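Local coordinates for protein sesquisabinene B synthase 2 (Santalum album, PDB 6A2A) that probably converts farnesyl diphosphate to the sesquiterpene sesquisabinene B, as a magnesium- or manganese-dependent plant terpene synthase, at residues A[119-124]-A[141-146]; A[164-169]-A[185-190]. All blocks are in the same frame, centred on the assembly; numbering follows the deposited sequence.

Both contacts lie in the N-terminal helical domain of this terpene synthase, away from the metal-binding residues of the C-terminal domain. From the N terminus, the chain enters helix 121-133 at segment 119-124. It turns back so that the 3-10 segment 141-146 packs on the start of that helix, and interaction 1 closes this loop. The short hairpin of strands 147-148 and 151-152 follows. Helices 160-170 and 178-192 then pair in interaction 2. The two loops run in series and neither nests nor crosses. Their centres are about 13 Å apart, and they meet directly: Leu166 touches Leu121 and Phe143, and His122 probably hydrogen-bonds Ser165.

Interaction 1: residues A[119-124]-A[141-146]; sequences DNLHAT and DVFERF
Leu121 lays its CD1 methyl over the centre of the Phe146 ring. This CH-pi contact puts CD1 3.8 Å from the ring centroid and only 8° off its normal. Leu121 CG is anti to the backbone N (chi1 -177°), which carries the branch toward the ring. Arg145 CG lies on the opposite face, offset toward the rim, so both faces have a carbon against them. Asn120 N lies in the ring plane at its edge, and the backbone N of Leu121 comes within 3.6 Å of Phe146 CE1. Thr124 OG1 also sits at the ring edge, 3.9 Å from Phe146 CZ. The CG2 methyl of Thr124 turns the other way, to Val142 CG2 at 3.8 Å, and lies obliquely to the Phe143 ring. Phe143 packs further on Leu166 and meets Phe128 edge-to-face. Asn120 is the N-cap of the helix: Asn120 OD1 accepts from Ala123 N at 3.0 Å, in a nearly straight bond from above the carbonyl plane.

The other side is exposed to solvent and held by polar groups. Between the segments one hydrogen bond, Arg145 NH1 to Asp119 OD1 at 3.2 Å, makes a salt bridge. Asp119 OD1 also touches Arg145 CD. The oxygen lies at the guanidinium edge but is met from above the carboxylate plane. The two planes are 60° apart, so the groups do not pair side by side. A 3-10 segment thus packs on the capped start of a helix. The chemistry implies that aromatic and aliphatic side chains do most of the joining, while the salt bridge links the two segments on the exposed side.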
loop_
_atom_site.group_PDB
_atom_site.type_symbol
_atom_site.label_atom_id
_atom_site.label_comp_id
_atom_site.label_asym_id
_atom_site.label_seq_id
_atom_site.Cartn_x
_atom_site.Cartn_y
_atom_site.Cartn_z
ATOM N N ASP A 119 22.496 50.518 18.106
ATOM C CA ASP A 119 22.122 50.850 19.509
ATOM C C ASP A 119 20.724 50.377 19.960
ATOM O O ASP A 119 20.276 50.712 21.061
ATOM C CB ASP A 119 22.196 52.384 19.763
ATOM C CG ASP A 119 23.576 52.941 19.575
ATOM O OD1 ASP A 119 24.523 52.329 20.091
ATOM O OD2 ASP A 119 23.716 54.008 18.930
ATOM N N ASN A 120 20.054 49.604 19.122
ATOM C CA ASN A 120 18.805 48.951 19.456
ATOM C C ASN A 120 19.034 47.438 19.573
ATOM O O ASN A 120 19.247 46.831 18.530
ATOM C CB ASN A 120 17.796 49.248 18.362
ATOM C CG ASN A 120 16.427 48.695 18.672
ATOM O OD1 ASN A 120 16.314 47.594 19.233
ATOM N ND2 ASN A 120 15.398 49.429 18.278
ATOM N N LEU A 121 19.006 46.875 20.775
ATOM C CA LEU A 121 19.381 45.457 20.989
ATOM C C LEU A 121 18.433 44.527 20.237
ATOM O O LEU A 121 18.925 43.581 19.572
ATOM C CB LEU A 121 19.413 45.115 22.470
ATOM C CG LEU A 121 19.873 43.690 22.791
ATOM C CD1 LEU A 121 21.309 43.441 22.290
ATOM C CD2 LEU A 121 19.735 43.403 24.254
ATOM N N HIS A 122 17.117 44.779 20.310
ATOM C CA HIS A 122 16.158 43.959 19.566
ATOM C C HIS A 122 16.437 43.968 18.063
ATOM O O HIS A 122 16.449 42.937 17.425
ATOM C CB HIS A 122 14.724 44.420 19.824
ATOM C CG HIS A 122 13.726 43.876 18.870
ATOM N ND1 HIS A 122 13.423 42.527 18.819
ATOM C CD2 HIS A 122 12.916 44.486 17.992
ATOM C CE1 HIS A 122 12.476 42.345 17.928
ATOM N NE2 HIS A 122 12.145 43.548 17.391
ATOM N N ALA A 123 16.557 45.147 17.458
ATOM C CA ALA A 123 16.689 45.269 16.041
ATOM C C ALA A 123 18.023 44.685 15.566
ATOM O O ALA A 123 18.053 44.066 14.490
ATOM C CB ALA A 123 16.608 46.721 15.614
ATOM N N THR A 124 19.042 44.902 16.337
ATOM C CA THR A 124 20.366 44.457 15.980
ATOM C C THR A 124 20.362 42.923 15.950
ATOM O O THR A 124 20.883 42.311 14.994
ATOM C CB THR A 124 21.448 44.924 16.947
ATOM O OG1 THR A 124 21.597 46.364 16.926
ATOM C CG2 THR A 124 22.795 44.319 16.590
ATOM N N ASP A 141 30.690 41.142 15.922
ATOM C CA ASP A 141 31.057 42.495 16.371
ATOM C C ASP A 141 29.895 43.488 16.498
ATOM O O ASP A 141 30.012 44.492 17.236
ATOM C CB ASP A 141 32.095 43.053 15.352
ATOM C CG ASP A 141 33.309 42.118 15.182
ATOM O OD1 ASP A 141 33.156 40.990 14.583
ATOM O OD2 ASP A 141 34.406 42.516 15.638
ATOM N N VAL A 142 28.823 43.289 15.753
ATOM C CA VAL A 142 27.620 44.127 15.906
ATOM C C VAL A 142 27.137 44.172 17.363
ATOM O O VAL A 142 26.384 45.140 17.703
ATOM C CB VAL A 142 26.454 43.725 14.994
ATOM C CG1 VAL A 142 26.815 43.807 13.525
ATOM C CG2 VAL A 142 25.866 42.367 15.399
ATOM N N PHE A 143 27.497 43.206 18.212
ATOM C CA PHE A 143 27.012 43.182 19.593
ATOM C C PHE A 143 27.978 43.896 20.517
ATOM O O PHE A 143 27.617 44.092 21.667
ATOM C CB PHE A 143 26.726 41.761 20.095
ATOM C CG PHE A 143 25.607 41.124 19.338
ATOM C CD1 PHE A 143 24.289 41.528 19.518
ATOM C CD2 PHE A 143 25.868 40.127 18.413
ATOM C CE1 PHE A 143 23.269 40.949 18.795
ATOM C CE2 PHE A 143 24.850 39.574 17.678
ATOM C CZ PHE A 143 23.549 39.979 17.867
ATOM N N GLU A 144 29.154 44.370 20.018
ATOM C CA GLU A 144 30.220 44.831 20.948
ATOM C C GLU A 144 29.735 46.054 21.752
ATOM O O GLU A 144 30.112 46.219 22.892
ATOM C CB GLU A 144 31.499 45.201 20.189
ATOM C CG GLU A 144 32.596 45.748 21.093
ATOM C CD GLU A 144 33.220 44.704 22.007
ATOM O OE1 GLU A 144 33.411 44.993 23.221
ATOM O OE2 GLU A 144 33.517 43.580 21.505
ATOM N N ARG A 145 28.972 46.903 21.087
ATOM C CA ARG A 145 28.479 48.141 21.665
ATOM C C ARG A 145 27.507 47.964 22.796
ATOM O O ARG A 145 27.219 48.891 23.492
ATOM C CB ARG A 145 27.917 49.062 20.620
ATOM C CG ARG A 145 26.486 48.844 20.325
ATOM C CD ARG A 145 26.002 49.744 19.228
ATOM N NE ARG A 145 26.923 49.808 18.125
ATOM C CZ ARG A 145 27.350 50.922 17.544
ATOM N NH1 ARG A 145 26.926 52.105 17.928
ATOM N NH2 ARG A 145 28.197 50.830 16.552
ATOM N N PHE A 146 27.033 46.747 22.986
ATOM C CA PHE A 146 26.143 46.447 24.076
ATOM C C PHE A 146 26.920 45.918 25.263
ATOM O O PHE A 146 26.360 45.502 26.220
ATOM C CB PHE A 146 25.027 45.503 23.628
ATOM C CG PHE A 146 24.161 46.064 22.558
ATOM C CD1 PHE A 146 23.163 46.940 22.854
ATOM C CD2 PHE A 146 24.364 45.749 21.250
ATOM C CE1 PHE A 146 22.373 47.449 21.875
ATOM C CE2 PHE A 146 23.587 46.273 20.270
ATOM C CZ PHE A 146 22.585 47.124 20.580
#

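Interaction 2: residues A[164-169]-A[185-190]; sequences LSLYEA and TFATSK
With chi1 at 172°, Tyr167 swings its ring away from its own backbone N and out beside helix 178-192. Thr188 turns OG1 to the side of its own backbone N (chi1 -55°), and the hydroxyl meets the edge of that ring. Thr188 OG1 lies in the ring plane, 3.3 Å from Tyr167 CE1 and 3.5 Å from Tyr167 CD1. This is an oxygen against ring C-H groups. The hydroxyl has its hydrogen bond within its own helix, to Arg184 O.

The helices come nearest where Tyr167 faces Ala187, with CA atoms 5.3 Å apart. The small Ala187 methyl touches Tyr167 CB at 3.8 Å and also sits close to the Tyr167 backbone N. Leu166 flanks this point on the side of Phe186. Its CD2 reaches the edge of the Phe186 ring and the Ala187 methyl, each at 4.4 Å, so the packing is looser there. No hydrogen bond joins the segments.

The axes of 164-169 and 185-190 approach to 8.6 Å and cross at -134°. This is close, inclined helix packing round a small alanine in the N-terminal alpha-helical domain of a terpene synthase. The Tyr167 hydroxyl continues to Ala210 O of helix 201-212, which also receives Leu164. Leu166 and Ala169 rest on helix 121-133. Phe186 meets Phe152 of strand 151-152, so the pair bridges several helices and the small hairpin.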
loop_
_atom_site.group_PDB
_atom_site.type_symbol
_atom_site.label_atom_id
_atom_site.label_comp_id
_atom_site.label_asym_id
_atom_site.label_seq_id
_atom_site.Cartn_x
_atom_site.Cartn_y
_atom_site.Cartn_z
ATOM N N LEU A 164 15.285 38.779 24.836
ATOM C CA LEU A 164 14.790 37.558 24.145
ATOM C C LEU A 164 15.335 37.554 22.722
ATOM O O LEU A 164 15.741 36.496 22.213
ATOM C CB LEU A 164 13.258 37.543 24.106
ATOM C CG LEU A 164 12.606 36.378 23.351
ATOM C CD1 LEU A 164 13.015 35.055 23.996
ATOM C CD2 LEU A 164 11.095 36.486 23.345
ATOM N N SER A 165 15.364 38.705 22.058
ATOM C CA SER A 165 15.876 38.671 20.673
ATOM C C SER A 165 17.382 38.339 20.658
ATOM O O SER A 165 17.863 37.538 19.788
ATOM C CB SER A 165 15.582 39.974 19.990
ATOM O OG SER A 165 14.201 40.110 19.737
ATOM N N LEU A 166 18.131 38.810 21.618
ATOM C CA LEU A 166 19.559 38.500 21.707
ATOM C C LEU A 166 19.771 37.001 21.948
ATOM O O LEU A 166 20.625 36.355 21.325
ATOM C CB LEU A 166 20.166 39.287 22.861
ATOM C CG LEU A 166 21.648 39.070 23.147
ATOM C CD1 LEU A 166 22.477 39.488 21.950
ATOM C CD2 LEU A 166 22.072 39.832 24.370
ATOM N N TYR A 167 18.998 36.472 22.909
ATOM C CA TYR A 167 19.009 35.047 23.202
ATOM C C TYR A 167 18.790 34.281 21.905
ATOM O O TYR A 167 19.574 33.363 21.633
ATOM C CB TYR A 167 17.927 34.675 24.218
ATOM C CG TYR A 167 17.739 33.188 24.440
ATOM C CD1 TYR A 167 18.478 32.513 25.395
ATOM C CD2 TYR A 167 16.731 32.514 23.804
ATOM C CE1 TYR A 167 18.246 31.177 25.690
ATOM C CE2 TYR A 167 16.525 31.159 24.026
ATOM C CZ TYR A 167 17.247 30.505 25.018
ATOM O OH TYR A 167 16.986 29.173 25.245
ATOM N N GLU A 168 17.732 34.559 21.155
ATOM C CA GLU A 168 17.391 33.790 20.009
ATOM C C GLU A 168 18.497 33.916 18.939
ATOM O O GLU A 168 18.827 32.954 18.259
ATOM C CB GLU A 168 16.087 34.224 19.376
ATOM C CG GLU A 168 14.866 34.001 20.262
ATOM C CD GLU A 168 14.408 32.550 20.412
ATOM O OE1 GLU A 168 15.236 31.608 20.171
ATOM O OE2 GLU A 168 13.195 32.347 20.703
ATOM N N ALA A 169 19.047 35.120 18.806
ATOM C CA ALA A 169 20.102 35.379 17.794
ATOM C C ALA A 169 21.397 34.611 18.079
ATOM O O ALA A 169 22.087 34.191 17.090
ATOM C CB ALA A 169 20.382 36.873 17.732
ATOM N N THR A 185 24.916 33.273 27.441
ATOM C CA THR A 185 25.014 33.110 28.859
ATOM C C THR A 185 24.304 34.293 29.559
ATOM O O THR A 185 23.557 34.069 30.489
ATOM C CB THR A 185 26.489 33.023 29.310
ATOM O OG1 THR A 185 27.049 31.853 28.699
ATOM C CG2 THR A 185 26.650 32.884 30.808
ATOM N N PHE A 186 24.504 35.487 29.054
ATOM C CA PHE A 186 23.958 36.694 29.688
ATOM C C PHE A 186 22.428 36.688 29.538
ATOM O O PHE A 186 21.758 36.799 30.550
ATOM C CB PHE A 186 24.543 37.941 29.042
ATOM C CG PHE A 186 23.929 39.229 29.509
ATOM C CD1 PHE A 186 24.306 39.776 30.725
ATOM C CD2 PHE A 186 23.031 39.889 28.711
ATOM C CE1 PHE A 186 23.758 40.983 31.136
ATOM C CE2 PHE A 186 22.508 41.103 29.112
ATOM C CZ PHE A 186 22.882 41.636 30.325
ATOM N N ALA A 187 21.951 36.514 28.323
ATOM C CA ALA A 187 20.490 36.572 28.024
ATOM C C ALA A 187 19.754 35.443 28.739
ATOM O O ALA A 187 18.641 35.697 29.319
ATOM C CB ALA A 187 20.207 36.529 26.565
ATOM N N THR A 188 20.333 34.227 28.762
ATOM C CA THR A 188 19.737 33.104 29.474
ATOM C C THR A 188 19.566 33.447 30.951
ATOM O O THR A 188 18.505 33.221 31.553
ATOM C CB THR A 188 20.528 31.785 29.313
ATOM O OG1 THR A 188 20.685 31.486 27.928
ATOM C CG2 THR A 188 19.834 30.618 29.984
ATOM N N SER A 189 20.636 33.943 31.573
ATOM C CA SER A 189 20.640 34.219 32.989
ATOM C C SER A 189 19.605 35.302 33.313
ATOM O O SER A 189 18.811 35.166 34.250
ATOM C CB SER A 189 22.033 34.650 33.463
ATOM O OG SER A 189 21.946 35.069 34.828
ATOM N N LYS A 190 19.650 36.380 32.567
ATOM C CA LYS A 190 18.711 37.523 32.796
ATOM C C LYS A 190 17.268 37.092 32.558
ATOM O O LYS A 190 16.364 37.448 33.372
ATOM C CB LYS A 190 19.019 38.709 31.880
ATOM C CG LYS A 190 20.313 39.440 32.179
ATOM C CD LYS A 190 20.573 39.565 33.642
ATOM C CE LYS A 190 21.792 40.365 33.991
ATOM N NZ LYS A 190 22.051 40.281 35.450
#